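Local coordinates for protein possible translation initiation inhibitor (PDB 3LME) that is of unknown function but, named as a possible translation initiation inhibitor, belongs to the YjgF-like family of small alpha/beta proteins that assemble as trimers, at residues K11-S16 and H35-V40; A25-F30 and T125-A130; G47-I52 and N91-D96; T77-D82 and T107-P112. The protein carries 1 engineered substitution. All coordinates share one frame; numbering follows the deposited sequence.

Contact 1 of 4, residues K11-S16 and H35-V40; sequences KTITPS and HGTDRV. Engineered in segment 35-40: His35 (natural residue Arg).
Arg39 starts with CG held between its own backbone N and carbonyl carbon, runs on extended, then bends at chi3 (-48°), a bend that brings the guanidinium group alongside the backbone of Lys11 and Thr12. NE then donates to Thr12 O at 2.8 Å in a nearly straight bond (168° at the hydrogen). The acceptor lies close to the guanidinium plane, at its edge, while the donor sits well above the carbonyl plane, 43° out of it, and so off the lone pairs. Lys11 N lies over one face of the same group, and Arg39 CD packs 3.8 Å from Lys11 C. Away from the guanidinium, Ile13 keeps CG1 beside its backbone N and sends CD1 across to Thr37 OG1 (3.5 Å) and Arg39 CA (4.0 Å), the side chains of Ile13 and Thr37 crossing at about a right angle. Asn58 of helix 48-64 touches both Ile13 and Thr37. Asp38 OD1 takes the N-H of Val40 in an Asx turn that bends the chain around Arg39. Two loops are thus joined by one side-chain-to-backbone bond and the packing of the Ile13 methyl; the arginine grips a main-chain oxygen, with no carboxylate across the contact to pair its charge.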
loop_
_atom_site.group_PDB
_atom_site.type_symbol
_atom_site.label_atom_id
_atom_site.label_comp_id
_atom_site.label_asym_id
_atom_site.label_seq_id
_atom_site.Cartn_x
_atom_site.Cartn_y
_atom_site.Cartn_z
ATOM N N LYS A 11 -23.344 9.969 5.693
ATOM C CA LYS A 11 -22.129 10.816 5.776
ATOM C C LYS A 11 -20.997 10.357 4.815
ATOM O O LYS A 11 -19.987 11.036 4.659
ATOM C CB LYS A 11 -21.636 10.927 7.225
ATOM C CG LYS A 11 -22.365 11.983 8.065
ATOM C CD LYS A 11 -22.746 11.439 9.488
ATOM C CE LYS A 11 -23.615 12.440 10.286
ATOM N NZ LYS A 11 -24.819 11.799 10.935
ATOM N N THR A 12 -21.256 9.258 4.114
ATOM C CA THR A 12 -20.279 8.420 3.433
ATOM C C THR A 12 -20.526 8.342 1.920
ATOM O O THR A 12 -21.621 8.650 1.459
ATOM C CB THR A 12 -20.363 7.011 4.062
ATOM O OG1 THR A 12 -19.222 6.783 4.892
ATOM C CG2 THR A 12 -20.485 5.922 3.046
ATOM N N ILE A 13 -19.481 7.975 1.166
ATOM C CA ILE A 13 -19.547 7.626 -0.265
ATOM C C ILE A 13 -20.486 6.433 -0.447
ATOM O O ILE A 13 -20.657 5.642 0.462
ATOM C CB ILE A 13 -18.098 7.305 -0.818
ATOM C CG1 ILE A 13 -17.364 8.583 -1.180
ATOM C CG2 ILE A 13 -18.088 6.387 -2.037
ATOM C CD1 ILE A 13 -17.984 9.353 -2.307
ATOM N N THR A 14 -21.104 6.306 -1.615
ATOM C CA THR A 14 -21.945 5.144 -1.913
ATOM C C THR A 14 -21.335 4.390 -3.076
ATOM O O THR A 14 -21.341 4.895 -4.194
ATOM C CB THR A 14 -23.382 5.576 -2.228
ATOM O OG1 THR A 14 -23.805 6.488 -1.216
ATOM C CG2 THR A 14 -24.332 4.378 -2.241
ATOM N N PRO A 15 -20.788 3.184 -2.815
ATOM C CA PRO A 15 -20.031 2.455 -3.833
ATOM C C PRO A 15 -20.909 2.109 -5.013
ATOM O O PRO A 15 -22.053 1.717 -4.828
ATOM C CB PRO A 15 -19.547 1.203 -3.110
ATOM C CG PRO A 15 -20.357 1.088 -1.927
ATOM C CD PRO A 15 -20.889 2.426 -1.557
ATOM N N SER A 16 -20.357 2.296 -6.211
ATOM C CA SER A 16 -21.088 2.282 -7.485
ATOM C C SER A 16 -20.527 1.224 -8.421
ATOM O O SER A 16 -20.719 1.315 -9.639
ATOM C CB SER A 16 -20.992 3.658 -8.177
ATOM O OG SER A 16 -19.685 3.919 -8.654
ATOM N N HIS A 35 -11.396 9.609 -3.329
ATOM C CA HIS A 35 -10.993 10.868 -3.932
ATOM C C HIS A 35 -12.000 11.967 -3.716
ATOM O O HIS A 35 -13.025 11.743 -3.068
ATOM C CB HIS A 35 -10.507 10.728 -5.385
ATOM C CG HIS A 35 -11.420 9.954 -6.263
ATOM N ND1 HIS A 35 -12.280 10.561 -7.156
ATOM C CD2 HIS A 35 -11.612 8.620 -6.396
ATOM C CE1 HIS A 35 -12.980 9.635 -7.792
ATOM N NE2 HIS A 35 -12.601 8.448 -7.343
ATOM N N GLY A 36 -11.692 13.157 -4.221
ATOM C CA GLY A 36 -12.419 14.386 -3.886
ATOM C C GLY A 36 -13.743 14.556 -4.600
ATOM O O GLY A 36 -14.039 15.634 -5.122
ATOM N N THR A 37 -14.553 13.497 -4.617
ATOM C CA THR A 37 -15.897 13.572 -5.177
ATOM C C THR A 37 -16.906 13.959 -4.108
ATOM O O THR A 37 -16.673 13.719 -2.922
ATOM C CB THR A 37 -16.359 12.230 -5.697
ATOM O OG1 THR A 37 -16.244 11.276 -4.639
ATOM C CG2 THR A 37 -15.537 11.809 -6.881
ATOM N N ASP A 38 -18.018 14.549 -4.556
ATOM C CA ASP A 38 -19.168 14.860 -3.727
ATOM C C ASP A 38 -19.931 13.582 -3.525
ATOM O O ASP A 38 -20.274 12.926 -4.496
ATOM C CB ASP A 38 -20.054 15.883 -4.472
ATOM C CG ASP A 38 -21.383 16.215 -3.744
ATOM O OD1 ASP A 38 -22.077 15.297 -3.239
ATOM O OD2 ASP A 38 -21.734 17.420 -3.709
ATOM N N ARG A 39 -20.243 13.254 -2.275
ATOM C CA ARG A 39 -20.913 11.989 -1.954
ATOM C C ARG A 39 -22.250 11.796 -2.652
ATOM O O ARG A 39 -22.646 10.662 -2.913
ATOM C CB ARG A 39 -21.042 11.751 -0.437
ATOM C CG ARG A 39 -21.604 12.885 0.420
ATOM C CD ARG A 39 -22.088 12.357 1.789
ATOM N NE ARG A 39 -22.949 11.158 1.680
ATOM C CZ ARG A 39 -24.287 11.162 1.512
ATOM N NH1 ARG A 39 -24.983 12.297 1.424
ATOM N NH2 ARG A 39 -24.958 10.016 1.430
ATOM N N VAL A 40 -22.926 12.904 -2.966
ATOM C CA VAL A 40 -24.302 12.885 -3.489
ATOM C C VAL A 40 -24.300 12.655 -4.991
ATOM O O VAL A 40 -24.919 11.717 -5.472
ATOM C CB VAL A 40 -25.088 14.182 -3.086
ATOM C CG1 VAL A 40 -26.446 14.268 -3.759
ATOM C CG2 VAL A 40 -25.242 14.283 -1.559
#

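Contact 2 of 4, residues A25-F30 and T125-A130; sequences AGDFVF and TFYAPA
Val29 and Phe126 form the hydrogen-bonded pair at the heart of this antiparallel contact: Val29 N gives to Phe126 O at 2.8 Å, and Phe126 N returns a bond to Val29 O at 2.7 Å, in the carbonyl plane. A third backbone bond runs from Ala128 N to Asp27 O. The flanking pairs, Phe28 with Tyr127 and Phe30 with Thr125, are non-hydrogen-bonded, and their four side chains share one face of the sheet. Packing there is close. Thr125 carries CG2 anti to its backbone N (OG1 at chi1 -51°), and the methyl lies over the face of the Phe30 ring, a CH-pi contact 4.2 Å from CG2 to the centroid. Tyr127 CD1 sits over a face of the Phe28 ring, toward its rim and 3.8 Å from Phe28 CZ; the two planes are inclined at 47°, so the pair is oblique. Asp27, in the type II' turn Ala25 to Phe28, runs beside Tyr127 with CB 3.6 Å from Tyr127 CE1. On the other face, Val29 CB and Phe126 CB meet at 4.1 Å.

Beyond Ala128 the fit slackens. Asp27 OD1 comes no nearer to the chain end than 3.7 Å, at Pro129 CA, and Pro129 and Ala130 are exposed.

Phe126 points into Leu60 and Ala63 of helix 48-64, whereas Phe28 packs on Phe30 of the third subunit. Strand 28-35 has strand 22-25 as its other neighbour, and strand 120-127 pairs on its far side with strand 73-80.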
loop_
_atom_site.group_PDB
_atom_site.type_symbol
_atom_site.label_atom_id
_atom_site.label_comp_id
_atom_site.label_asym_id
_atom_site.label_seq_id
_atom_site.Cartn_x
_atom_site.Cartn_y
_atom_site.Cartn_z
ATOM N N ALA A 25 -11.629 -5.081 10.313
ATOM C CA ALA A 25 -11.044 -6.401 10.473
ATOM C C ALA A 25 -10.441 -6.408 11.854
ATOM O O ALA A 25 -9.364 -5.842 12.058
ATOM C CB ALA A 25 -9.974 -6.631 9.412
ATOM N N GLY A 26 -11.158 -6.994 12.813
ATOM C CA GLY A 26 -10.762 -6.952 14.223
ATOM C C GLY A 26 -10.625 -5.529 14.726
ATOM O O GLY A 26 -11.592 -4.789 14.764
ATOM N N ASP A 27 -9.409 -5.141 15.092
ATOM C CA ASP A 27 -9.130 -3.778 15.562
ATOM C C ASP A 27 -8.835 -2.820 14.429
ATOM O O ASP A 27 -8.876 -1.596 14.642
ATOM C CB ASP A 27 -7.941 -3.735 16.526
ATOM C CG ASP A 27 -8.174 -4.544 17.773
ATOM O OD1 ASP A 27 -9.356 -4.711 18.195
ATOM O OD2 ASP A 27 -7.157 -5.035 18.323
ATOM N N PHE A 28 -8.517 -3.354 13.247
ATOM C CA PHE A 28 -8.109 -2.497 12.156
ATOM C C PHE A 28 -9.248 -2.105 11.235
ATOM O O PHE A 28 -10.229 -2.852 11.096
ATOM C CB PHE A 28 -7.004 -3.142 11.360
ATOM C CG PHE A 28 -5.710 -3.176 12.070
ATOM C CD1 PHE A 28 -4.754 -2.203 11.829
ATOM C CD2 PHE A 28 -5.433 -4.190 12.989
ATOM C CE1 PHE A 28 -3.537 -2.239 12.495
ATOM C CE2 PHE A 28 -4.228 -4.242 13.653
ATOM C CZ PHE A 28 -3.280 -3.267 13.414
ATOM N N VAL A 29 -9.110 -0.934 10.609
ATOM C CA VAL A 29 -10.061 -0.461 9.615
ATOM C C VAL A 29 -9.355 -0.017 8.333
ATOM O O VAL A 29 -8.506 0.898 8.354
ATOM C CB VAL A 29 -10.863 0.686 10.165
ATOM C CG1 VAL A 29 -11.725 1.308 9.068
ATOM C CG2 VAL A 29 -11.707 0.194 11.347
ATOM N N PHE A 30 -9.712 -0.672 7.224
ATOM C CA PHE A 30 -9.073 -0.436 5.938
ATOM C C PHE A 30 -10.008 0.336 5.045
ATOM O O PHE A 30 -11.014 -0.175 4.627
ATOM C CB PHE A 30 -8.710 -1.763 5.258
ATOM C CG PHE A 30 -7.706 -2.602 6.034
ATOM C CD1 PHE A 30 -6.382 -2.661 5.640
ATOM C CD2 PHE A 30 -8.097 -3.330 7.155
ATOM C CE1 PHE A 30 -5.461 -3.436 6.348
ATOM C CE2 PHE A 30 -7.194 -4.092 7.866
ATOM C CZ PHE A 30 -5.870 -4.149 7.463
ATOM N N THR A 125 -5.501 3.527 6.426
ATOM C CA THR A 125 -5.580 2.356 7.311
ATOM C C THR A 125 -5.560 2.833 8.766
ATOM O O THR A 125 -4.724 3.641 9.151
ATOM C CB THR A 125 -4.408 1.410 7.034
ATOM O OG1 THR A 125 -4.364 1.157 5.633
ATOM C CG2 THR A 125 -4.552 0.093 7.784
ATOM N N PHE A 126 -6.513 2.357 9.556
ATOM C CA PHE A 126 -6.711 2.871 10.906
ATOM C C PHE A 126 -6.674 1.734 11.933
ATOM O O PHE A 126 -7.038 0.584 11.633
ATOM C CB PHE A 126 -8.042 3.610 11.008
ATOM C CG PHE A 126 -8.162 4.817 10.096
ATOM C CD1 PHE A 126 -8.350 4.668 8.719
ATOM C CD2 PHE A 126 -8.148 6.091 10.617
ATOM C CE1 PHE A 126 -8.471 5.774 7.895
ATOM C CE2 PHE A 126 -8.273 7.201 9.802
ATOM C CZ PHE A 126 -8.430 7.052 8.439
ATOM N N TYR A 127 -6.227 2.067 13.144
ATOM C CA TYR A 127 -6.221 1.145 14.271
ATOM C C TYR A 127 -7.156 1.716 15.273
ATOM O O TYR A 127 -6.847 2.771 15.833
ATOM C CB TYR A 127 -4.855 1.131 14.912
ATOM C CG TYR A 127 -4.715 0.223 16.101
ATOM C CD1 TYR A 127 -5.011 -1.139 16.005
ATOM C CD2 TYR A 127 -4.223 0.707 17.308
ATOM C CE1 TYR A 127 -4.850 -1.999 17.093
ATOM C CE2 TYR A 127 -4.047 -0.128 18.398
ATOM C CZ TYR A 127 -4.370 -1.489 18.289
ATOM O OH TYR A 127 -4.208 -2.323 19.377
ATOM N N ALA A 128 -8.272 1.032 15.522
ATOM C CA ALA A 128 -9.284 1.551 16.416
ATOM C C ALA A 128 -9.875 0.464 17.312
ATOM O O ALA A 128 -11.022 0.060 17.100
ATOM C CB ALA A 128 -10.372 2.194 15.598
ATOM N N PRO A 129 -9.118 -0.008 18.330
ATOM C CA PRO A 129 -9.578 -1.146 19.150
ATOM C C PRO A 129 -10.992 -0.953 19.678
ATOM O O PRO A 129 -11.378 0.170 19.980
ATOM C CB PRO A 129 -8.604 -1.142 20.321
ATOM C CG PRO A 129 -7.396 -0.563 19.798
ATOM C CD PRO A 129 -7.825 0.507 18.812
ATOM N N ALA A 130 -11.762 -2.038 19.764
ATOM C CA ALA A 130 -13.116 -2.014 20.386
ATOM C C ALA A 130 -13.048 -2.324 21.893
ATOM O O ALA A 130 -12.866 -1.413 22.717
ATOM C CB ALA A 130 -14.091 -2.995 19.666
#

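Contact 3 of 4, residues G47-I52 and N91-D96; sequences GDEARI and NKVQKD
The carboxylates of Glu49 and Asp96 both turn to the ammonium group of Lys92, but they receive it differently. Lys92 NZ comes to Glu49 OE2 from above the plane of that carboxylate, 56° out of it, at 3.1 Å. At Asp96, in contrast, OD2 is reached on its syn side, 26° out of the plane and 2.9 Å from Lys92 NZ. This salt-bridge network ties together the two helices of the YjgF-like fold, which lie on the same face of its sheet. The short segments 48-52 and 91-96 pass at 10.0 Å between axes, with 56° between their directions.

One end of the bridge spans the helices and the other stays within helix 83-98, from Lys92 to a residue one turn later. Glu49 takes part because its chain is stretched out, CG anti to the backbone N and straight beyond, which carries OE2 over the gap; Lys92 bends repeatedly to come back to it. The two acid oxygens, Glu49 OE2 and Asp96 OD2, are 4.4 Å apart, an approach that the lysine charge probably eases. All three residues are exposed, so the network runs along the outer rim of the helix pair.

Underneath, the contact turns apolar. The extended stem of Glu49 slides past Val93 in the opposite direction, with CG 4.0 Å from Val93 CG2. Val89 of helix 83-98 adds to the patch by touching both Glu49 and Ile52, and Phe56 backs Val93. Between the two buried residues, Ile52 CG2 meets Val93 CG2 at 3.7 Å.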
loop_
_atom_site.group_PDB
_atom_site.type_symbol
_atom_site.label_atom_id
_atom_site.label_comp_id
_atom_site.label_asym_id
_atom_site.label_seq_id
_atom_site.Cartn_x
_atom_site.Cartn_y
_atom_site.Cartn_z
ATOM N N GLY A 47 -11.595 23.263 -7.518
ATOM C CA GLY A 47 -10.557 23.862 -6.685
ATOM C C GLY A 47 -9.576 22.829 -6.167
ATOM O O GLY A 47 -9.967 21.827 -5.567
ATOM N N ASP A 48 -8.296 23.077 -6.417
ATOM C CA ASP A 48 -7.219 22.239 -5.939
ATOM C C ASP A 48 -7.409 21.832 -4.484
ATOM O O ASP A 48 -7.419 20.654 -4.152
ATOM C CB ASP A 48 -5.914 23.011 -6.030
ATOM C CG ASP A 48 -5.297 23.004 -7.421
ATOM O OD1 ASP A 48 -5.870 22.376 -8.333
ATOM O OD2 ASP A 48 -4.219 23.640 -7.592
ATOM N N GLU A 49 -7.524 22.810 -3.605
ATOM C CA GLU A 49 -7.548 22.551 -2.183
ATOM C C GLU A 49 -8.903 21.969 -1.705
ATOM O O GLU A 49 -8.962 21.085 -0.857
ATOM C CB GLU A 49 -7.191 23.844 -1.482
ATOM C CG GLU A 49 -7.206 23.804 0.005
ATOM C CD GLU A 49 -6.709 25.114 0.576
ATOM O OE1 GLU A 49 -5.769 25.696 -0.034
ATOM O OE2 GLU A 49 -7.256 25.556 1.623
ATOM N N ALA A 50 -9.995 22.460 -2.280
ATOM C CA ALA A 50 -11.310 21.928 -2.013
ATOM C C ALA A 50 -11.304 20.464 -2.381
ATOM O O ALA A 50 -11.878 19.659 -1.666
ATOM C CB ALA A 50 -12.359 22.685 -2.803
ATOM N N ARG A 51 -10.630 20.107 -3.475
ATOM C CA ARG A 51 -10.592 18.719 -3.958
ATOM C C ARG A 51 -9.914 17.783 -2.988
ATOM O O ARG A 51 -10.432 16.724 -2.668
ATOM C CB ARG A 51 -9.853 18.649 -5.269
ATOM C CG ARG A 51 -10.040 17.360 -5.981
ATOM C CD ARG A 51 -11.304 17.367 -6.827
ATOM N NE ARG A 51 -10.999 16.760 -8.113
ATOM C CZ ARG A 51 -10.736 17.448 -9.224
ATOM N NH1 ARG A 51 -10.441 16.790 -10.344
ATOM N NH2 ARG A 51 -10.799 18.777 -9.223
ATOM N N ILE A 52 -8.744 18.194 -2.524
ATOM C CA ILE A 52 -7.977 17.425 -1.596
ATOM C C ILE A 52 -8.617 17.365 -0.212
ATOM O O ILE A 52 -8.676 16.264 0.387
ATOM C CB ILE A 52 -6.552 17.939 -1.537
ATOM C CG1 ILE A 52 -5.785 17.401 -2.744
ATOM C CG2 ILE A 52 -5.873 17.487 -0.245
ATOM C CD1 ILE A 52 -4.599 18.206 -3.104
ATOM N N ASN A 91 -0.005 18.998 2.350
ATOM C CA ASN A 91 0.527 19.538 3.583
ATOM C C ASN A 91 -0.467 20.501 4.234
ATOM O O ASN A 91 -0.887 20.290 5.386
ATOM C CB ASN A 91 1.890 20.185 3.353
ATOM C CG ASN A 91 2.961 19.167 3.011
ATOM O OD1 ASN A 91 2.810 17.954 3.213
ATOM N ND2 ASN A 91 4.056 19.658 2.483
ATOM N N LYS A 92 -0.883 21.516 3.480
ATOM C CA LYS A 92 -1.785 22.527 3.984
ATOM C C LYS A 92 -3.096 21.886 4.512
ATOM O O LYS A 92 -3.578 22.209 5.608
ATOM C CB LYS A 92 -2.025 23.541 2.867
ATOM C CG LYS A 92 -3.237 24.382 2.981
ATOM C CD LYS A 92 -2.928 25.778 3.522
ATOM C CE LYS A 92 -4.105 26.285 4.416
ATOM N NZ LYS A 92 -5.464 25.634 4.154
ATOM N N VAL A 93 -3.660 20.953 3.757
ATOM C CA VAL A 93 -4.903 20.341 4.196
ATOM C C VAL A 93 -4.728 19.523 5.468
ATOM O O VAL A 93 -5.613 19.516 6.340
ATOM C CB VAL A 93 -5.550 19.524 3.097
ATOM C CG1 VAL A 93 -6.678 18.692 3.670
ATOM C CG2 VAL A 93 -6.077 20.480 1.974
ATOM N N GLN A 94 -3.583 18.845 5.579
ATOM C CA GLN A 94 -3.295 18.088 6.777
ATOM C C GLN A 94 -3.055 19.012 7.983
ATOM O O GLN A 94 -3.468 18.684 9.081
ATOM C CB GLN A 94 -2.152 17.106 6.560
ATOM C CG GLN A 94 -2.548 15.829 5.871
ATOM C CD GLN A 94 -1.478 14.764 5.984
ATOM O OE1 GLN A 94 -0.471 14.786 5.273
ATOM N NE2 GLN A 94 -1.688 13.818 6.882
ATOM N N LYS A 95 -2.419 20.170 7.794
ATOM C CA LYS A 95 -2.339 21.145 8.900
ATOM C C LYS A 95 -3.737 21.552 9.369
ATOM O O LYS A 95 -3.972 21.764 10.558
ATOM C CB LYS A 95 -1.538 22.392 8.525
ATOM C CG LYS A 95 -0.056 22.296 8.900
ATOM C CD LYS A 95 0.717 23.500 8.397
ATOM C CE LYS A 95 2.179 23.130 8.101
ATOM N NZ LYS A 95 3.119 23.336 9.281
ATOM N N ASP A 96 -4.672 21.640 8.427
ATOM C CA ASP A 96 -6.016 22.055 8.759
ATOM C C ASP A 96 -6.726 21.014 9.620
ATOM O O ASP A 96 -7.537 21.352 10.486
ATOM C CB ASP A 96 -6.832 22.272 7.489
ATOM C CG ASP A 96 -6.573 23.620 6.814
ATOM O OD1 ASP A 96 -5.930 24.547 7.417
ATOM O OD2 ASP A 96 -7.051 23.724 5.644
#

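Contact 4 of 4, residues T77-D82 and T107-P112; sequences TVFVTD and TVLQVP. With SO4 (sulfate ion), chain N.
Thr107, first of the segment, lies side by side with Thr77, their CG2 methyls meeting, while Thr107 O accepts the N-H of Val78 at 2.8 Å. Next, Val108 turns its backbone outward, away from strand 73-80: its N binds O1 of the sulfate ion at 2.6 Å, an anion also held by His35 NE2 of the third subunit, an engineered residue. The side chain of Val108 lies on the opposite face from Thr107, over Val83 and Arg87 of helix 83-98. Leu109 grips strand 73-80 with both its backbone N and its O, N to Val78 O and O to Val80 N, each bond 3.0 Å and the latter almost straight (174°). Its CD1 lies against Phe79 CE1, the two side chains pointing the same way; Leu109 also packs on Phe79 of the third subunit, and Phe79 on Leu109 of the second. Gln110, with CG anti to its backbone N (chi1 -164°) and the chain extended, runs past Thr81, CG 3.6 Å from Thr81 O, and delivers OE1 to Val83 N at the start of the helix. Val111 adds a weak bond, N to Val80 O, and Pro112 meets Pro112 of the other subunits. Four parallel bridges, Thr77-Thr107 through Val80-Gln110, thus close the beta-alpha-beta crossover formed by strand 73-80, helix 83-98 and strand 106-110, whose edge strand is bonded onward to the third subunit in the trimer.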
loop_
_atom_site.group_PDB
_atom_site.type_symbol
_atom_site.label_atom_id
_atom_site.label_comp_id
_atom_site.label_asym_id
_atom_site.label_seq_id
_atom_site.Cartn_x
_atom_site.Cartn_y
_atom_site.Cartn_z
ATOM N N THR A 77 -1.485 6.563 2.210
ATOM C CA THR A 77 -0.738 6.558 0.956
ATOM C C THR A 77 -1.442 7.495 -0.015
ATOM O O THR A 77 -2.526 7.211 -0.502
ATOM C CB THR A 77 -0.549 5.115 0.386
ATOM O OG1 THR A 77 -0.236 4.204 1.461
ATOM C CG2 THR A 77 0.586 5.074 -0.647
ATOM N N VAL A 78 -0.851 8.656 -0.238
ATOM C CA VAL A 78 -1.439 9.620 -1.150
ATOM C C VAL A 78 -0.795 9.480 -2.520
ATOM O O VAL A 78 0.430 9.609 -2.667
ATOM C CB VAL A 78 -1.282 11.052 -0.644
ATOM C CG1 VAL A 78 -2.286 11.981 -1.329
ATOM C CG2 VAL A 78 -1.494 11.094 0.832
ATOM N N PHE A 79 -1.622 9.170 -3.512
ATOM C CA PHE A 79 -1.203 9.199 -4.909
ATOM C C PHE A 79 -1.737 10.476 -5.550
ATOM O O PHE A 79 -2.931 10.773 -5.502
ATOM C CB PHE A 79 -1.733 7.979 -5.653
ATOM C CG PHE A 79 -1.530 6.688 -4.921
ATOM C CD1 PHE A 79 -0.392 5.926 -5.140
ATOM C CD2 PHE A 79 -2.478 6.230 -4.013
ATOM C CE1 PHE A 79 -0.190 4.729 -4.466
ATOM C CE2 PHE A 79 -2.291 5.006 -3.331
ATOM C CZ PHE A 79 -1.136 4.265 -3.565
ATOM N N VAL A 80 -0.837 11.246 -6.128
ATOM C CA VAL A 80 -1.207 12.453 -6.810
ATOM C C VAL A 80 -0.612 12.470 -8.224
ATOM O O VAL A 80 0.167 11.602 -8.629
ATOM C CB VAL A 80 -0.757 13.724 -6.034
ATOM C CG1 VAL A 80 -1.126 13.621 -4.579
ATOM C CG2 VAL A 80 0.738 13.952 -6.192
ATOM N N THR A 81 -0.978 13.511 -8.949
ATOM C CA THR A 81 -0.791 13.598 -10.363
ATOM C C THR A 81 0.401 14.480 -10.709
ATOM O O THR A 81 0.967 14.369 -11.819
ATOM C CB THR A 81 -2.122 14.049 -10.983
ATOM O OG1 THR A 81 -2.647 12.936 -11.697
ATOM C CG2 THR A 81 -2.003 15.299 -11.902
ATOM N N ASP A 82 0.782 15.327 -9.743
ATOM C CA ASP A 82 1.909 16.243 -9.851
ATOM C C ASP A 82 2.402 16.493 -8.427
ATOM O O ASP A 82 1.948 17.385 -7.744
ATOM C CB ASP A 82 1.466 17.537 -10.560
ATOM C CG ASP A 82 2.616 18.547 -10.791
ATOM O OD1 ASP A 82 3.766 18.359 -10.309
ATOM O OD2 ASP A 82 2.344 19.563 -11.466
ATOM N N THR A 107 2.987 8.308 2.927
ATOM C CA THR A 107 3.809 8.253 1.736
ATOM C C THR A 107 3.094 8.941 0.562
ATOM O O THR A 107 1.946 8.633 0.302
ATOM C CB THR A 107 4.275 6.795 1.451
ATOM O OG1 THR A 107 4.783 6.706 0.127
ATOM C CG2 THR A 107 3.140 5.812 1.603
ATOM N N VAL A 108 3.765 9.891 -0.100
ATOM C CA VAL A 108 3.200 10.658 -1.233
ATOM C C VAL A 108 3.932 10.352 -2.554
ATOM O O VAL A 108 5.095 10.702 -2.716
ATOM C CB VAL A 108 3.247 12.231 -0.984
ATOM C CG1 VAL A 108 2.692 12.998 -2.160
ATOM C CG2 VAL A 108 2.485 12.657 0.282
ATOM N N LEU A 109 3.263 9.717 -3.511
ATOM C CA LEU A 109 3.911 9.430 -4.815
ATOM C C LEU A 109 3.196 10.084 -5.968
ATOM O O LEU A 109 1.983 10.275 -5.912
ATOM C CB LEU A 109 3.958 7.934 -5.107
ATOM C CG LEU A 109 3.928 7.048 -3.878
ATOM C CD1 LEU A 109 2.966 5.948 -4.154
ATOM C CD2 LEU A 109 5.300 6.524 -3.544
ATOM N N GLN A 110 3.948 10.415 -7.014
ATOM C CA GLN A 110 3.344 10.845 -8.270
ATOM C C GLN A 110 2.963 9.628 -9.087
ATOM O O GLN A 110 3.610 8.590 -9.009
ATOM C CB GLN A 110 4.286 11.735 -9.058
ATOM C CG GLN A 110 3.625 12.509 -10.164
ATOM C CD GLN A 110 4.595 13.472 -10.822
ATOM O OE1 GLN A 110 5.124 14.383 -10.167
ATOM N NE2 GLN A 110 4.858 13.264 -12.123
ATOM N N VAL A 111 1.926 9.759 -9.891
ATOM C CA VAL A 111 1.390 8.622 -10.611
ATOM C C VAL A 111 0.790 9.197 -11.907
ATOM O O VAL A 111 0.484 10.377 -11.948
ATOM C CB VAL A 111 0.425 7.877 -9.658
ATOM C CG1 VAL A 111 -1.023 8.033 -10.050
ATOM C CG2 VAL A 111 0.826 6.434 -9.531
ATOM N N PRO A 112 0.680 8.416 -12.995
ATOM C CA PRO A 112 0.218 9.125 -14.209
ATOM C C PRO A 112 -1.299 9.325 -14.318
ATOM O O PRO A 112 -1.740 10.384 -14.739
ATOM C CB PRO A 112 0.725 8.235 -15.361
ATOM C CG PRO A 112 1.695 7.263 -14.727
ATOM C CD PRO A 112 1.176 7.071 -13.331
HETATM S S SO4 N . 7.052 11.539 0.773
HETATM O O1 SO4 N . 6.289 10.462 0.158
HETATM O O2 SO4 N . 7.053 11.379 2.249
HETATM O O3 SO4 N . 8.413 11.550 0.247
HETATM O O4 SO4 N . 6.443 12.832 0.439
#

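Overall arrangement
Contacts 2 and 4 belong to one mixed sheet, where strands 120-127 and 73-80 are neighbours, although their centres are 24 Å apart; contact 4 is nested in the chain loop that contact 2 closes. Contact 3 fastens together the two helices packed on that sheet, with its centre 14 Å from that of contact 4, and helix 83-98 is the connection between the two strands there. Contact 1 joins outlying loops and touches contact 3, Gly36 O lying 3.7 Å from Arg51 CD. Within a chain contacts 1 and 4 stay about 8 Å apart at their nearest atoms, yet the trimer unites them: His35 of the third subunit, engineered, shares the sulfate ion with Val108 of segment 107-112.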